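PDB 5UBU: putative acetamidase/formamidase from Yersinia enterocolitica subsp. palearctica serotype O:3, which is probably an amide hydrolase of the acetamidase/formamidase family, acting on carbon-nitrogen bonds in linear amides. Local coordinates for residues G191-V196 with M314-Y319; N85-P90 with I170-V175; K145-K150 with V156-R161; I57-D62 with L110-N115. One frame throughout, in Å; residues are numbered along the deposited sequence.

Interaction 1. Residues G191-V196 with M314-Y319; sequences GGNMDV and MVDPKY. With NA (sodium ion), chain H.
Asp195 OD2 is close to both the sodium ion, 2.7 Å away, and Asp316 OD2, also at 2.7 Å. The other carboxylate oxygen of Asp195, OD1, binds the same ion more closely at 2.3 Å, so the group takes the metal with both oxygens. Asn193 OD1 completes the ligands from the 191-196 segment, at 2.2 Å. CG of Asn193 stands anti to the backbone N (chi1 -169°), which carries the amide out toward the metal and toward Asp316.

Asp316 is a second-shell residue. Its OD1 is hydrogen-bonded, at 2.8 Å, to the water that sits on the sodium ion, although that water has other acceptors in reach. The carboxylate planes of Asp195 and Asp316 are turned 58° against each other. Asn193 ND2 passes close to Asp316, but its hydrogen bond goes to the carbonyl of Leu185. At the end of strand 308-313, Asn313 OD1 accepts the backbone N-H groups of Val315 and Asp316.

Asp220 is the remaining protein ligand of this ion and also binds a second sodium ion with His222 and Glu236, so the contact forms one half of a two-metal site bridged by a shared aspartate.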
loop_
_atom_site.group_PDB
_atom_site.type_symbol
_atom_site.label_atom_id
_atom_site.label_comp_id
_atom_site.label_asym_id
_atom_site.label_seq_id
_atom_site.Cartn_x
_atom_site.Cartn_y
_atom_site.Cartn_z
ATOM N N GLY B 191 17.130 -4.713 -12.493
ATOM C CA GLY B 191 16.313 -5.399 -13.485
ATOM C C GLY B 191 15.627 -6.515 -12.710
ATOM O O GLY B 191 14.884 -6.254 -11.760
ATOM N N GLY B 192 15.868 -7.758 -13.115
ATOM C CA GLY B 192 15.301 -8.909 -12.417
ATOM C C GLY B 192 14.009 -9.422 -13.019
ATOM O O GLY B 192 13.760 -9.245 -14.213
ATOM N N ASN B 193 13.189 -10.051 -12.173
ATOM C CA ASN B 193 11.910 -10.639 -12.574
ATOM C C ASN B 193 10.848 -9.543 -12.721
ATOM O O ASN B 193 9.915 -9.433 -11.918
ATOM C CB ASN B 193 11.485 -11.688 -11.536
ATOM C CG ASN B 193 10.309 -12.529 -11.986
ATOM O OD1 ASN B 193 10.068 -12.685 -13.179
ATOM N ND2 ASN B 193 9.596 -13.107 -11.031
HETATM N N MSE B 194 11.000 -8.744 -13.770
HETATM C CA MSE B 194 10.101 -7.625 -14.041
HETATM C C MSE B 194 8.797 -8.030 -14.676
HETATM O O MSE B 194 7.773 -7.400 -14.436
HETATM C CB MSE B 194 10.800 -6.651 -14.986
HETATM C CG MSE B 194 12.055 -6.055 -14.356
HETATM SE SE MSE B 194 13.031 -4.975 -15.674
HETATM C CE MSE B 194 13.681 -6.398 -16.867
ATOM N N ASP B 195 8.829 -9.070 -15.501
ATOM C CA ASP B 195 7.639 -9.548 -16.199
ATOM C C ASP B 195 6.900 -8.397 -16.906
ATOM O O ASP B 195 5.716 -8.176 -16.689
ATOM C CB ASP B 195 6.705 -10.295 -15.239
ATOM C CG ASP B 195 7.322 -11.566 -14.656
ATOM O OD1 ASP B 195 8.241 -12.157 -15.268
ATOM O OD2 ASP B 195 6.852 -11.996 -13.581
ATOM N N VAL B 196 7.635 -7.654 -17.727
ATOM C CA VAL B 196 7.085 -6.550 -18.507
ATOM C C VAL B 196 6.968 -7.077 -19.940
ATOM O O VAL B 196 7.992 -7.323 -20.583
ATOM C CB VAL B 196 7.996 -5.301 -18.453
ATOM C CG1 VAL B 196 7.512 -4.227 -19.423
ATOM C CG2 VAL B 196 8.052 -4.749 -17.039
HETATM N N MSE B 314 2.189 -8.057 -10.865
HETATM C CA MSE B 314 1.621 -7.593 -9.607
HETATM C C MSE B 314 1.519 -8.831 -8.741
HETATM O O MSE B 314 0.635 -8.951 -7.912
HETATM C CB MSE B 314 0.423 -6.690 -9.881
HETATM C CG MSE B 314 -0.995 -7.231 -9.884
HETATM SE SE MSE B 314 -2.053 -6.070 -8.706
HETATM C CE MSE B 314 -2.617 -7.483 -7.462
ATOM N N VAL B 315 2.490 -9.728 -8.908
ATOM C CA VAL B 315 2.534 -10.996 -8.186
ATOM C C VAL B 315 3.873 -11.306 -7.497
ATOM O O VAL B 315 3.912 -11.963 -6.460
ATOM C CB VAL B 315 2.174 -12.172 -9.136
ATOM C CG1 VAL B 315 0.797 -11.952 -9.751
ATOM C CG2 VAL B 315 3.197 -12.356 -10.250
ATOM N N ASP B 316 4.966 -10.821 -8.071
ATOM C CA ASP B 316 6.303 -11.089 -7.543
ATOM C C ASP B 316 6.576 -10.300 -6.246
ATOM O O ASP B 316 5.822 -9.381 -5.926
ATOM C CB ASP B 316 7.314 -10.761 -8.653
ATOM C CG ASP B 316 7.083 -11.602 -9.925
ATOM O OD1 ASP B 316 6.825 -12.832 -9.812
ATOM O OD2 ASP B 316 7.193 -11.043 -11.038
ATOM N N PRO B 317 7.641 -10.662 -5.488
ATOM C CA PRO B 317 7.984 -9.965 -4.227
ATOM C C PRO B 317 7.897 -8.437 -4.318
ATOM O O PRO B 317 7.638 -7.770 -3.318
ATOM C CB PRO B 317 9.405 -10.436 -3.954
ATOM C CG PRO B 317 9.408 -11.828 -4.490
ATOM C CD PRO B 317 8.563 -11.787 -5.734
ATOM N N LYS B 318 8.145 -7.914 -5.513
ATOM C CA LYS B 318 8.010 -6.505 -5.818
ATOM C C LYS B 318 7.276 -6.406 -7.140
ATOM O O LYS B 318 7.561 -7.160 -8.085
ATOM C CB LYS B 318 9.356 -5.804 -5.926
ATOM C CG LYS B 318 10.061 -5.637 -4.607
ATOM C CD LYS B 318 11.323 -4.828 -4.752
ATOM C CE LYS B 318 11.936 -4.597 -3.384
ATOM N NZ LYS B 318 13.168 -3.766 -3.449
ATOM N N TYR B 319 6.325 -5.484 -7.211
ATOM C CA TYR B 319 5.565 -5.289 -8.428
ATOM C C TYR B 319 6.386 -4.423 -9.361
ATOM O O TYR B 319 7.254 -3.695 -8.915
ATOM C CB TYR B 319 4.214 -4.644 -8.139
ATOM C CG TYR B 319 3.444 -5.297 -7.009
ATOM C CD1 TYR B 319 3.314 -6.682 -6.937
ATOM C CD2 TYR B 319 2.785 -4.529 -6.060
ATOM C CE1 TYR B 319 2.595 -7.280 -5.927
ATOM C CE2 TYR B 319 2.065 -5.124 -5.043
ATOM C CZ TYR B 319 1.969 -6.499 -4.984
ATOM O OH TYR B 319 1.251 -7.092 -3.982
HETATM NA NA NA H . 8.541 -14.056 -14.080
HETATM O O HOH W 1 6.511 -14.529 -12.047
#

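Interaction 2. Residues N85-P90 with I170-V175; sequences NPQNGP and IGTLSV
Gln87 NE2 donates to Thr172 OG1 over 2.7 Å, a nearly straight bond (165°) that lies in the plane of the glutamine amide. The second N-H of the same NE2 goes back to the carbonyl O of Asn85, 3.0 Å away, and meets it from above the carbonyl plane. Two acceptors, one on each segment, thus fix the rotation of the amide. A bend at chi2 (-66°) turns the end of the Gln87 side chain toward Thr172, although its CB points neither toward nor away from the 170-175 segment.

The methyl group makes the other half of the close-packed part: Thr172 CG2 rests 3.6 Å from Asn85 ND2 and equally near Gln87 NE2. The amide nitrogen of Asn85 has its hydrogen bond with the carbonyl of Ser184, and its side chain comes within about 4 Å of a bound sodium ion. Between the two segments the sheet has strand 214-222, antiparallel to both 87-93 and 169-175, so the Gln87-Thr172 bond spans across a shared neighbour rather than joining adjacent strands.

Farther along, the segments draw apart. Ser174 OG stays 4.7 Å from Gln87 OE1, and Leu173 faces away, toward strands 101-111 and 203-208. This looser side is no solvent channel: Val175 and Pro90, beyond contact with the opposite segment, are buried too, Val175 against Ile102 and Leu207 and Pro90 against Arg215 and Phe217.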
loop_
_atom_site.group_PDB
_atom_site.type_symbol
_atom_site.label_atom_id
_atom_site.label_comp_id
_atom_site.label_asym_id
_atom_site.label_seq_id
_atom_site.Cartn_x
_atom_site.Cartn_y
_atom_site.Cartn_z
ATOM N N ASN B 85 12.379 -19.517 -12.035
ATOM C CA ASN B 85 13.167 -18.726 -12.976
ATOM C C ASN B 85 14.676 -19.037 -12.951
ATOM O O ASN B 85 15.484 -18.194 -12.561
ATOM C CB ASN B 85 12.931 -17.216 -12.753
ATOM C CG ASN B 85 11.461 -16.838 -12.767
ATOM O OD1 ASN B 85 10.613 -17.567 -13.290
ATOM N ND2 ASN B 85 11.151 -15.682 -12.190
ATOM N N PRO B 86 15.056 -20.260 -13.357
ATOM C CA PRO B 86 16.477 -20.597 -13.431
ATOM C C PRO B 86 17.146 -19.633 -14.412
ATOM O O PRO B 86 16.646 -19.450 -15.524
ATOM C CB PRO B 86 16.467 -22.022 -13.985
ATOM C CG PRO B 86 15.154 -22.154 -14.669
ATOM C CD PRO B 86 14.221 -21.387 -13.791
ATOM N N GLN B 87 18.262 -19.035 -14.000
ATOM C CA GLN B 87 18.948 -18.029 -14.820
ATOM C C GLN B 87 20.168 -18.456 -15.603
ATOM O O GLN B 87 20.988 -19.218 -15.106
ATOM C CB GLN B 87 19.414 -16.873 -13.907
ATOM C CG GLN B 87 18.285 -16.140 -13.205
ATOM C CD GLN B 87 17.391 -15.405 -14.178
ATOM O OE1 GLN B 87 17.853 -14.566 -14.967
ATOM N NE2 GLN B 87 16.094 -15.686 -14.102
ATOM N N ASN B 88 20.258 -17.962 -16.838
ATOM C CA ASN B 88 21.450 -18.137 -17.667
ATOM C C ASN B 88 22.353 -16.984 -17.247
ATOM O O ASN B 88 21.861 -15.913 -16.871
ATOM C CB ASN B 88 21.137 -18.049 -19.159
ATOM C CG ASN B 88 20.669 -19.357 -19.732
ATOM O OD1 ASN B 88 19.493 -19.549 -19.991
ATOM N ND2 ASN B 88 21.599 -20.290 -19.891
ATOM N N GLY B 89 23.660 -17.197 -17.297
ATOM C CA GLY B 89 24.613 -16.160 -16.900
ATOM C C GLY B 89 25.408 -16.614 -15.687
ATOM O O GLY B 89 25.230 -17.740 -15.215
ATOM N N PRO B 90 26.261 -15.742 -15.151
ATOM C CA PRO B 90 26.465 -14.387 -15.638
ATOM C C PRO B 90 27.346 -14.263 -16.879
ATOM O O PRO B 90 28.333 -14.987 -17.019
ATOM C CB PRO B 90 27.165 -13.697 -14.464
ATOM C CG PRO B 90 27.865 -14.778 -13.744
ATOM C CD PRO B 90 27.086 -16.039 -13.970
ATOM N N ILE B 170 10.997 -11.620 -22.444
ATOM C CA ILE B 170 11.798 -12.097 -21.329
ATOM C C ILE B 170 11.249 -11.561 -20.013
ATOM O O ILE B 170 11.045 -10.365 -19.849
ATOM C CB ILE B 170 13.274 -11.682 -21.513
ATOM C CG1 ILE B 170 13.890 -12.414 -22.718
ATOM C CG2 ILE B 170 14.093 -11.966 -20.261
ATOM C CD1 ILE B 170 13.988 -13.921 -22.561
ATOM N N GLY B 171 11.015 -12.470 -19.079
ATOM C CA GLY B 171 10.498 -12.121 -17.767
ATOM C C GLY B 171 11.593 -11.646 -16.835
ATOM O O GLY B 171 11.386 -10.701 -16.084
ATOM N N THR B 172 12.749 -12.307 -16.879
ATOM C CA THR B 172 13.889 -11.950 -16.029
ATOM C C THR B 172 15.122 -11.549 -16.833
ATOM O O THR B 172 15.763 -12.388 -17.448
ATOM C CB THR B 172 14.313 -13.106 -15.086
ATOM O OG1 THR B 172 14.713 -14.244 -15.861
ATOM C CG2 THR B 172 13.178 -13.501 -14.145
ATOM N N LEU B 173 15.433 -10.261 -16.823
ATOM C CA LEU B 173 16.601 -9.719 -17.507
ATOM C C LEU B 173 17.273 -8.827 -16.469
ATOM O O LEU B 173 16.660 -7.895 -15.961
ATOM C CB LEU B 173 16.200 -8.922 -18.749
ATOM C CG LEU B 173 17.364 -8.391 -19.597
ATOM C CD1 LEU B 173 18.224 -9.543 -20.118
ATOM C CD2 LEU B 173 16.867 -7.530 -20.752
ATOM N N SER B 174 18.530 -9.104 -16.142
ATOM C CA SER B 174 19.193 -8.315 -15.107
ATOM C C SER B 174 20.706 -8.310 -15.132
ATOM O O SER B 174 21.339 -9.048 -15.878
ATOM C CB SER B 174 18.749 -8.858 -13.743
ATOM O OG SER B 174 19.059 -10.228 -13.621
ATOM N N VAL B 175 21.261 -7.433 -14.303
ATOM C CA VAL B 175 22.701 -7.324 -14.105
ATOM C C VAL B 175 22.931 -7.447 -12.599
ATOM O O VAL B 175 22.015 -7.222 -11.809
ATOM C CB VAL B 175 23.301 -6.034 -14.684
ATOM C CG1 VAL B 175 23.275 -6.083 -16.198
ATOM C CG2 VAL B 175 22.582 -4.800 -14.168
#

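Interaction 3. Residues K145-K150 with V156-R161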
loop_
_atom_site.group_PDB
_atom_site.type_symbol
_atom_site.label_atom_id
_atom_site.label_comp_id
_atom_site.label_asym_id
_atom_site.label_seq_id
_atom_site.Cartn_x
_atom_site.Cartn_y
_atom_site.Cartn_z
ATOM N N LYS B 145 -3.779 -25.714 -10.209
ATOM C CA LYS B 145 -3.929 -26.010 -11.643
ATOM C C LYS B 145 -2.662 -25.873 -12.489
ATOM O O LYS B 145 -1.764 -25.096 -12.180
ATOM C CB LYS B 145 -5.030 -25.139 -12.271
ATOM C CG LYS B 145 -6.405 -25.773 -12.384
ATOM C CD LYS B 145 -7.082 -26.093 -11.066
ATOM C CE LYS B 145 -8.270 -27.031 -11.308
ATOM N NZ LYS B 145 -9.234 -26.533 -12.334
ATOM N N VAL B 146 -2.644 -26.636 -13.578
ATOM C CA VAL B 146 -1.559 -26.649 -14.549
ATOM C C VAL B 146 -2.152 -26.809 -15.949
ATOM O O VAL B 146 -3.037 -27.648 -16.174
ATOM C CB VAL B 146 -0.578 -27.829 -14.311
ATOM C CG1 VAL B 146 0.485 -27.891 -15.401
ATOM C CG2 VAL B 146 0.069 -27.711 -12.940
ATOM N N ARG B 147 -1.658 -26.006 -16.882
ATOM C CA ARG B 147 -2.085 -26.070 -18.268
ATOM C C ARG B 147 -0.857 -26.275 -19.143
ATOM O O ARG B 147 0.084 -25.506 -19.047
ATOM C CB ARG B 147 -2.782 -24.789 -18.673
ATOM C CG ARG B 147 -4.148 -24.550 -18.056
ATOM C CD ARG B 147 -5.194 -25.594 -18.458
ATOM N NE ARG B 147 -4.980 -26.099 -19.816
ATOM C CZ ARG B 147 -5.324 -25.483 -20.950
ATOM N NH1 ARG B 147 -5.907 -24.291 -20.947
ATOM N NH2 ARG B 147 -5.073 -26.069 -22.119
HETATM N N MSE B 148 -0.870 -27.325 -19.968
HETATM C CA MSE B 148 0.218 -27.637 -20.900
HETATM C C MSE B 148 -0.316 -27.114 -22.201
HETATM O O MSE B 148 -1.252 -27.657 -22.756
HETATM C CB MSE B 148 0.453 -29.125 -21.028
HETATM C CG MSE B 148 1.020 -29.733 -19.753
HETATM SE SE MSE B 148 2.948 -29.393 -19.777
HETATM C CE MSE B 148 3.584 -30.595 -21.190
ATOM N N ILE B 149 0.265 -26.031 -22.688
ATOM C CA ILE B 149 -0.182 -25.395 -23.910
ATOM C C ILE B 149 0.788 -25.627 -25.053
ATOM O O ILE B 149 1.970 -25.332 -24.954
ATOM C CB ILE B 149 -0.328 -23.856 -23.717
ATOM C CG1 ILE B 149 -1.128 -23.518 -22.452
ATOM C CG2 ILE B 149 -0.898 -23.205 -24.969
ATOM C CD1 ILE B 149 -2.385 -24.326 -22.303
ATOM N N LYS B 150 0.262 -26.141 -26.152
ATOM C CA LYS B 150 1.052 -26.394 -27.344
ATOM C C LYS B 150 1.301 -25.019 -27.939
ATOM O O LYS B 150 0.485 -24.117 -27.785
ATOM C CB LYS B 150 0.234 -27.260 -28.299
ATOM C CG LYS B 150 0.978 -28.020 -29.382
ATOM C CD LYS B 150 -0.039 -28.899 -30.151
ATOM C CE LYS B 150 0.570 -30.155 -30.785
ATOM N NZ LYS B 150 0.988 -31.137 -29.733
ATOM N N VAL B 156 -0.324 -19.498 -29.743
ATOM C CA VAL B 156 -0.351 -20.203 -28.453
ATOM C C VAL B 156 -1.734 -20.849 -28.381
ATOM O O VAL B 156 -2.743 -20.154 -28.283
ATOM C CB VAL B 156 -0.136 -19.243 -27.274
ATOM C CG1 VAL B 156 -0.190 -19.998 -25.950
ATOM C CG2 VAL B 156 1.197 -18.505 -27.420
ATOM N N TYR B 157 -1.775 -22.179 -28.434
ATOM C CA TYR B 157 -3.038 -22.926 -28.461
ATOM C C TYR B 157 -3.635 -23.164 -27.080
ATOM O O TYR B 157 -3.697 -24.298 -26.601
ATOM C CB TYR B 157 -2.828 -24.240 -29.223
ATOM C CG TYR B 157 -2.300 -23.993 -30.616
ATOM C CD1 TYR B 157 -3.159 -23.645 -31.657
ATOM C CD2 TYR B 157 -0.937 -24.068 -30.889
ATOM C CE1 TYR B 157 -2.678 -23.392 -32.931
ATOM C CE2 TYR B 157 -0.446 -23.829 -32.167
ATOM C CZ TYR B 157 -1.323 -23.490 -33.180
ATOM O OH TYR B 157 -0.847 -23.251 -34.435
ATOM N N TRP B 158 -4.112 -22.076 -26.473
ATOM C CA TRP B 158 -4.692 -22.102 -25.129
ATOM C C TRP B 158 -5.836 -23.103 -24.973
ATOM O O TRP B 158 -5.878 -23.846 -23.998
ATOM C CB TRP B 158 -5.177 -20.703 -24.719
ATOM C CG TRP B 158 -5.659 -20.650 -23.317
ATOM C CD1 TRP B 158 -6.945 -20.778 -22.879
ATOM C CD2 TRP B 158 -4.847 -20.501 -22.155
ATOM N NE1 TRP B 158 -6.983 -20.700 -21.507
ATOM C CE2 TRP B 158 -5.706 -20.527 -21.039
ATOM C CE3 TRP B 158 -3.472 -20.341 -21.945
ATOM C CZ2 TRP B 158 -5.235 -20.399 -19.734
ATOM C CZ3 TRP B 158 -3.006 -20.204 -20.651
ATOM C CH2 TRP B 158 -3.883 -20.237 -19.562
ATOM N N SER B 159 -6.766 -23.088 -25.925
ATOM C CA SER B 159 -7.918 -23.991 -25.901
ATOM C C SER B 159 -8.671 -23.956 -27.231
ATOM O O SER B 159 -8.324 -23.185 -28.125
ATOM C CB SER B 159 -8.881 -23.586 -24.773
ATOM O OG SER B 159 -9.386 -22.273 -24.971
ATOM N N GLU B 160 -9.699 -24.799 -27.357
ATOM C CA GLU B 160 -10.544 -24.813 -28.550
ATOM C C GLU B 160 -11.089 -23.415 -28.821
ATOM O O GLU B 160 -11.075 -22.927 -29.946
ATOM C CB GLU B 160 -11.723 -25.772 -28.339
ATOM C CG GLU B 160 -11.350 -27.244 -28.490
ATOM C CD GLU B 160 -11.323 -27.680 -29.954
ATOM O OE1 GLU B 160 -12.343 -27.429 -30.648
ATOM O OE2 GLU B 160 -10.321 -28.304 -30.396
ATOM N N ARG B 161 -11.548 -22.787 -27.745
ATOM C CA ARG B 161 -12.142 -21.463 -27.808
ATOM C C ARG B 161 -11.145 -20.325 -28.041
ATOM O O ARG B 161 -11.442 -19.398 -28.797
ATOM C CB ARG B 161 -12.934 -21.205 -26.524
ATOM C CG ARG B 161 -13.672 -19.881 -26.507
ATOM C CD ARG B 161 -14.479 -19.714 -25.240
ATOM N NE ARG B 161 -15.225 -18.461 -25.258
ATOM C CZ ARG B 161 -16.022 -18.038 -24.277
ATOM N NH1 ARG B 161 -16.654 -16.868 -24.390
ATOM N NH2 ARG B 161 -16.188 -18.775 -23.181
#
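Arg147 grips the carbonyl oxygen of Trp158 end-on with two nitrogens, NH1 at 3.1 Å and NH2 at 3.0 Å. The oxygen lies close to the guanidinium plane, while the two donors reach it from opposite faces of the Trp158 carbonyl plane. Bends at chi2 and chi3 fold the arginine back over the indole, so that NH1 also stands over one face of that ring. The guanidinium and indole planes are 70° apart and CZ is 5.0 Å from the centroid of the five-membered ring of Trp158, at most a weak cation-pi attraction.

Beside this grip, Ile149 supplies the apolar filling. Its CG2 meets Val156 CG1, its CG1 comes within 4.0 Å of Trp158 CE3, and its CD1 lies against a face of the Arg147 guanidinium.

The segments lie on a beta hairpin of strands 145-151 and 155-157, and Tyr157 N donates to Lys150 O at 3.0 Å. An inverse gamma turn centred on Tyr157 then bends the second arm out of strand geometry, and the chain runs on into the loop that carries the carbonyl held by Arg147.

Outside the hairpin, Glu71 OE2 forms a salt bridge with Arg147 NE. Trp158 NE1 is hydrogen-bonded to Asp298 of a second subunit, and Met301 and Leu302 of that subunit pack on Arg147 and on Trp158, respectively.

Interaction 4. Residues I57-D62 with L110-N115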
loop_
_atom_site.group_PDB
_atom_site.type_symbol
_atom_site.label_atom_id
_atom_site.label_comp_id
_atom_site.label_asym_id
_atom_site.label_seq_id
_atom_site.Cartn_x
_atom_site.Cartn_y
_atom_site.Cartn_z
ATOM N N ILE B 57 23.250 -16.377 -28.357
ATOM C CA ILE B 57 22.092 -17.218 -28.610
ATOM C C ILE B 57 21.929 -18.040 -27.337
ATOM O O ILE B 57 22.693 -18.980 -27.097
ATOM C CB ILE B 57 22.311 -18.138 -29.829
ATOM C CG1 ILE B 57 22.635 -17.300 -31.077
ATOM C CG2 ILE B 57 21.080 -19.022 -30.048
ATOM C CD1 ILE B 57 22.935 -18.121 -32.322
ATOM N N VAL B 58 20.935 -17.688 -26.530
ATOM C CA VAL B 58 20.698 -18.356 -25.253
ATOM C C VAL B 58 19.618 -19.440 -25.297
ATOM O O VAL B 58 18.509 -19.187 -25.746
ATOM C CB VAL B 58 20.252 -17.336 -24.180
ATOM C CG1 VAL B 58 20.171 -18.013 -22.817
ATOM C CG2 VAL B 58 21.221 -16.168 -24.114
ATOM N N ASP B 59 19.956 -20.638 -24.812
ATOM C CA ASP B 59 19.022 -21.756 -24.707
ATOM C C ASP B 59 18.451 -21.705 -23.285
ATOM O O ASP B 59 18.948 -22.371 -22.380
ATOM C CB ASP B 59 19.722 -23.100 -24.950
ATOM C CG ASP B 59 20.190 -23.283 -26.400
ATOM O OD1 ASP B 59 19.748 -22.521 -27.289
ATOM O OD2 ASP B 59 20.983 -24.221 -26.653
ATOM N N THR B 60 17.410 -20.902 -23.091
ATOM C CA THR B 60 16.799 -20.739 -21.766
ATOM C C THR B 60 15.928 -21.915 -21.337
ATOM O O THR B 60 15.441 -22.672 -22.164
ATOM C CB THR B 60 15.896 -19.483 -21.696
ATOM O OG1 THR B 60 14.749 -19.653 -22.536
ATOM C CG2 THR B 60 16.651 -18.235 -22.105
ATOM N N ARG B 61 15.752 -22.045 -20.029
ATOM C CA ARG B 61 14.899 -23.058 -19.432
ATOM C C ARG B 61 13.651 -22.355 -18.901
ATOM O O ARG B 61 13.694 -21.167 -18.586
ATOM C CB ARG B 61 15.623 -23.801 -18.309
ATOM C CG ARG B 61 16.667 -24.764 -18.817
ATOM C CD ARG B 61 17.310 -25.543 -17.672
ATOM N NE ARG B 61 18.219 -26.575 -18.183
ATOM C CZ ARG B 61 18.981 -27.369 -17.430
ATOM N NH1 ARG B 61 19.771 -28.266 -18.005
ATOM N NH2 ARG B 61 18.974 -27.265 -16.105
ATOM N N ASP B 62 12.542 -23.092 -18.795
ATOM C CA ASP B 62 11.302 -22.493 -18.317
ATOM C C ASP B 62 11.415 -22.130 -16.832
ATOM O O ASP B 62 12.364 -22.520 -16.161
ATOM C CB ASP B 62 10.072 -23.383 -18.628
ATOM C CG ASP B 62 9.988 -24.662 -17.767
ATOM O OD1 ASP B 62 10.626 -24.741 -16.697
ATOM O OD2 ASP B 62 9.218 -25.592 -18.139
ATOM N N LEU B 110 12.391 -17.944 -30.070
ATOM C CA LEU B 110 11.676 -19.083 -30.652
ATOM C C LEU B 110 11.526 -20.171 -29.595
ATOM O O LEU B 110 12.333 -20.240 -28.667
ATOM C CB LEU B 110 12.451 -19.645 -31.847
ATOM C CG LEU B 110 12.762 -18.677 -32.996
ATOM C CD1 LEU B 110 13.656 -19.336 -34.028
ATOM C CD2 LEU B 110 11.474 -18.141 -33.615
ATOM N N PRO B 111 10.480 -21.010 -29.707
ATOM C CA PRO B 111 10.332 -22.093 -28.731
ATOM C C PRO B 111 11.399 -23.146 -28.980
ATOM O O PRO B 111 11.742 -23.413 -30.131
ATOM C CB PRO B 111 8.919 -22.632 -28.986
ATOM C CG PRO B 111 8.548 -22.162 -30.347
ATOM C CD PRO B 111 9.328 -20.914 -30.625
ATOM N N ARG B 112 11.922 -23.720 -27.902
ATOM C CA ARG B 112 12.987 -24.710 -27.976
ATOM C C ARG B 112 12.461 -26.108 -27.687
ATOM O O ARG B 112 11.595 -26.284 -26.833
ATOM C CB ARG B 112 14.083 -24.314 -26.981
ATOM C CG ARG B 112 15.395 -25.072 -27.122
ATOM C CD ARG B 112 16.492 -24.397 -26.319
ATOM N NE ARG B 112 16.216 -24.384 -24.885
ATOM C CZ ARG B 112 16.567 -25.341 -24.017
ATOM N NH1 ARG B 112 17.246 -26.417 -24.406
ATOM N NH2 ARG B 112 16.253 -25.205 -22.728
ATOM N N GLY B 113 12.984 -27.087 -28.422
ATOM C CA GLY B 113 12.584 -28.494 -28.281
ATOM C C GLY B 113 11.598 -28.945 -29.338
ATOM O O GLY B 113 10.948 -28.130 -29.981
ATOM N N VAL B 114 11.508 -30.263 -29.524
ATOM C CA VAL B 114 10.575 -30.865 -30.488
ATOM C C VAL B 114 9.171 -30.893 -29.864
ATOM O O VAL B 114 9.006 -31.342 -28.728
ATOM C CB VAL B 114 11.006 -32.295 -30.865
ATOM C CG1 VAL B 114 10.057 -32.899 -31.896
ATOM C CG2 VAL B 114 12.437 -32.290 -31.391
ATOM N N ASN B 115 8.170 -30.430 -30.619
ATOM C CA ASN B 115 6.770 -30.366 -30.143
ATOM C C ASN B 115 6.769 -29.612 -28.817
ATOM O O ASN B 115 6.394 -30.152 -27.774
ATOM C CB ASN B 115 6.156 -31.775 -30.032
ATOM C CG ASN B 115 5.970 -32.436 -31.388
ATOM O OD1 ASN B 115 5.668 -31.758 -32.369
ATOM N ND2 ASN B 115 6.115 -33.769 -31.445
#
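Arg112 runs out extended as far as CD, then bends at chi3 (63°), and this turn lays its guanidinium against Asp59 and the carbonyl of Thr60. NH2 of Arg112 donates to Thr60 O over 2.7 Å, with an N-H...O angle of 157°. The acceptor lies near the guanidinium plane, yet the donor approaches from well above the plane of the carbonyl. A second, weak bond runs from Arg112 NE to the same oxygen at 3.3 Å, so the backbone oxygen is held by two nitrogens of one group.

Asp59 meets the arginine with its methylene rather than its charge. CB of Asp59 covers one face of the guanidinium, 3.7 Å from Arg112 NE, and the carboxylate plane is turned only 10° from the guanidinium plane. Asp59 OD1 stays 4.7 Å from Arg112 NE, too far for a salt bridge, although the opposite charges would still be expected to attract. At the edge of the guanidinium, the aliphatic part of Arg61 touches with CG, 4.0 Å from Arg112 NH2. The charged end of Arg61 is engaged by salt bridges to Glu30 and Glu65, and Glu30 also makes a long, weak ion pair with Arg112 NH1.

In the large mixed sheet, strand 239-248 lies between strands 55-59 and 101-111. Backbone hydrogen bonds join Val58 with Thr241 and Thr60 with Ser239, and Thr60 OG1 bonds Ser239 OG as well. Arg112, just beyond the end of strand 101-111, packs on Ile240 and bonds the carbonyl just past the end of strand 55-59.

In the fold
From the N terminus, residues 57-62 open interaction 4, and 85-90 open interaction 2 before 110-115 close the first loop, so these two contacts cross along the chain. They also touch, through Pro86 and Asn88 against 58-62, and bring the nine-strand sheet up to the curled sheet that holds strands 87-93 and 169-175. Interaction 3, a short hairpin closure at the subunit border, falls wholly within the 85-175 loop that interaction 2 completes. Interaction 1 follows in series: strand 191-193 pairs beside 169-175, and the chain returns after more than a hundred residues to bring the 314-319 loop to the metal site.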